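Local coordinates for hemolysin-related protein (Vibrio cholerae serotype O1, PDB 6MLT), which is a secreted, calcium-binding protein of the biofilm matrix that probably binds carbohydrate and helps the bacterium's biofilm adhere to surfaces, at residues 56-61 with 71-76. Residues are numbered along the deposited sequence; the frame is centred on the assembly and turned at random.
Sequences DIIVVT and GYIRAL. With CA (calcium ion), chain C.
Ile57 and Leu76, Val59 and Arg74, and Thr61 and Tyr72 form the three hydrogen-bonded pairs that zip strands 56-61 and 71-76 into an antiparallel hairpin, consistent with part of a beta-propeller blade. Each pair makes two N-H...O=C bonds; the shortest runs from Leu76 N to Ile57 O at 2.7 Å, while Tyr72 N to Thr61 O is the most bent, with 144° at the hydrogen. At the non-hydrogen-bonded pairs between them the alpha carbons close in, and Val60 CA lies 3.2 Å from Tyr72 O in a CA-H...O contact.

Apolar side chains divide between the two faces. Ile58 and Ile73 share one with Val60 and Ala75; with Ile58 chi1 at -65°, CG1 lies beside the backbone N and CG2 is left opposite it, where it meets Ile73 CG2 at 3.8 Å. Branched residues suit such extended backbone and fill the layer between sheets. On the other face Ile57 CB and Leu76 CB stand 4.3 Å apart. Strand 112-115 of the next sheet covers the Ile58/Ile73 face, and Trp17 and Trp19 the Ile57/Leu76 face.

Polar chemistry on that second face belongs to Thr61 and Arg74, whose side chains cross at about a right angle. Arg74, long and rich in N-H donors, extends from CG to NE, whose N-H donates to Thr61 OG1 at 2.9 Å, slightly tilted from the guanidinium plane. Thr61 offers a hydroxyl on a short stem, which Ser28 OG also bonds, while a salt bridge from Arg74 NH1 to Glu83 OE2 probably offsets the buried charge.

Asp56 CB touches Leu76 O at 3.3 Å, and its carboxylate suits chelation, gripping the calcium ion through both oxygens, OD1 at 2.4 Å, alongside two waters, Asn41, Asp43 and Val54, while Gly78 N bonds OD1. The hairpin thus carries a calcium ligand at one end, and the guanidinium of Arg74 is bonded near Thr61 at the other.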
loop_
_atom_site.group_PDB
_atom_site.type_symbol
_atom_site.label_atom_id
_atom_site.label_comp_id
_atom_site.label_asym_id
_atom_site.label_seq_id
_atom_site.Cartn_x
_atom_site.Cartn_y
_atom_site.Cartn_z
ATOM N N ASP A 56 -0.530 -17.357 13.644
ATOM C CA ASP A 56 0.104 -18.599 13.238
ATOM C C ASP A 56 0.572 -18.510 11.794
ATOM O O ASP A 56 0.279 -17.549 11.080
ATOM C CB ASP A 56 -0.878 -19.745 13.435
ATOM C CG ASP A 56 -1.392 -19.782 14.847
ATOM O OD1 ASP A 56 -0.545 -19.916 15.755
ATOM O OD2 ASP A 56 -2.616 -19.620 15.055
ATOM N N ILE A 57 1.324 -19.524 11.374
ATOM C CA ILE A 57 1.961 -19.544 10.063
ATOM C C ILE A 57 1.375 -20.694 9.249
ATOM O O ILE A 57 1.235 -21.813 9.755
ATOM C CB ILE A 57 3.492 -19.670 10.185
ATOM C CG1 ILE A 57 4.109 -18.347 10.667
ATOM C CG2 ILE A 57 4.119 -20.047 8.844
ATOM C CD1 ILE A 57 3.962 -18.056 12.124
ATOM N N ILE A 58 1.040 -20.415 7.992
ATOM C CA ILE A 58 0.599 -21.427 7.038
ATOM C C ILE A 58 1.634 -21.528 5.927
ATOM O O ILE A 58 2.002 -20.515 5.318
ATOM C CB ILE A 58 -0.783 -21.095 6.452
ATOM C CG1 ILE A 58 -1.849 -21.136 7.543
ATOM C CG2 ILE A 58 -1.135 -22.091 5.328
ATOM C CD1 ILE A 58 -3.157 -20.485 7.134
ATOM N N VAL A 59 2.075 -22.755 5.648
ATOM C CA VAL A 59 3.023 -23.046 4.580
ATOM C C VAL A 59 2.559 -24.303 3.855
ATOM O O VAL A 59 1.691 -25.041 4.327
ATOM C CB VAL A 59 4.464 -23.226 5.105
ATOM C CG1 VAL A 59 4.967 -21.928 5.702
ATOM C CG2 VAL A 59 4.528 -24.338 6.133
ATOM N N VAL A 60 3.154 -24.537 2.689
ATOM C CA VAL A 60 2.942 -25.751 1.911
ATOM C C VAL A 60 4.288 -26.457 1.801
ATOM O O VAL A 60 5.266 -25.861 1.338
ATOM C CB VAL A 60 2.361 -25.445 0.521
ATOM C CG1 VAL A 60 2.034 -26.742 -0.215
ATOM C CG2 VAL A 60 1.115 -24.544 0.637
ATOM N N THR A 61 4.345 -27.717 2.236
ATOM C CA THR A 61 5.588 -28.476 2.259
ATOM C C THR A 61 5.620 -29.502 1.129
ATOM O O THR A 61 4.589 -30.077 0.763
ATOM C CB THR A 61 5.778 -29.194 3.604
ATOM O OG1 THR A 61 4.717 -30.142 3.818
ATOM C CG2 THR A 61 5.787 -28.197 4.743
ATOM N N GLY A 71 2.027 -30.169 -2.633
ATOM C CA GLY A 71 2.534 -30.348 -1.286
ATOM C C GLY A 71 1.409 -30.264 -0.275
ATOM O O GLY A 71 0.254 -30.022 -0.626
ATOM N N TYR A 72 1.754 -30.460 1.000
ATOM C CA TYR A 72 0.771 -30.469 2.078
ATOM C C TYR A 72 0.692 -29.099 2.729
ATOM O O TYR A 72 1.721 -28.495 3.039
ATOM C CB TYR A 72 1.110 -31.523 3.137
ATOM C CG TYR A 72 0.861 -32.933 2.660
ATOM C CD1 TYR A 72 -0.431 -33.433 2.566
ATOM C CD2 TYR A 72 1.915 -33.758 2.280
ATOM C CE1 TYR A 72 -0.668 -34.718 2.111
ATOM C CE2 TYR A 72 1.685 -35.051 1.826
ATOM C CZ TYR A 72 0.395 -35.521 1.744
ATOM O OH TYR A 72 0.163 -36.796 1.293
ATOM N N ILE A 73 -0.531 -28.622 2.949
ATOM C CA ILE A 73 -0.741 -27.424 3.753
ATOM C C ILE A 73 -0.528 -27.773 5.216
ATOM O O ILE A 73 -1.088 -28.755 5.721
ATOM C CB ILE A 73 -2.150 -26.856 3.535
ATOM C CG1 ILE A 73 -2.400 -26.586 2.052
ATOM C CG2 ILE A 73 -2.339 -25.579 4.347
ATOM C CD1 ILE A 73 -3.860 -26.227 1.734
ATOM N N ARG A 74 0.275 -26.967 5.905
ATOM C CA ARG A 74 0.548 -27.161 7.320
ATOM C C ARG A 74 0.375 -25.846 8.060
ATOM O O ARG A 74 0.791 -24.792 7.572
ATOM C CB ARG A 74 1.969 -27.680 7.556
ATOM C CG ARG A 74 2.303 -28.996 6.875
ATOM C CD ARG A 74 3.649 -29.509 7.393
ATOM N NE ARG A 74 4.185 -30.647 6.643
ATOM C CZ ARG A 74 4.153 -31.916 7.044
ATOM N NH1 ARG A 74 3.578 -32.257 8.189
ATOM N NH2 ARG A 74 4.696 -32.859 6.285
ATOM N N ALA A 75 -0.228 -25.917 9.242
ATOM C CA ALA A 75 -0.390 -24.766 10.120
ATOM C C ALA A 75 0.547 -24.905 11.312
ATOM O O ALA A 75 0.507 -25.917 12.022
ATOM C CB ALA A 75 -1.836 -24.638 10.599
ATOM N N LEU A 76 1.368 -23.882 11.539
ATOM C CA LEU A 76 2.384 -23.885 12.588
ATOM C C LEU A 76 2.065 -22.830 13.639
ATOM O O LEU A 76 1.797 -21.671 13.303
ATOM C CB LEU A 76 3.768 -23.613 12.000
ATOM C CG LEU A 76 4.158 -24.492 10.814
ATOM C CD1 LEU A 76 5.553 -24.133 10.310
ATOM C CD2 LEU A 76 4.074 -25.962 11.201
HETATM CA CA CA C . -2.160 -19.269 17.471
HETATM O O HOH W 1 -0.427 -20.298 18.674
HETATM O O HOH W 2 -4.406 -18.162 17.124
#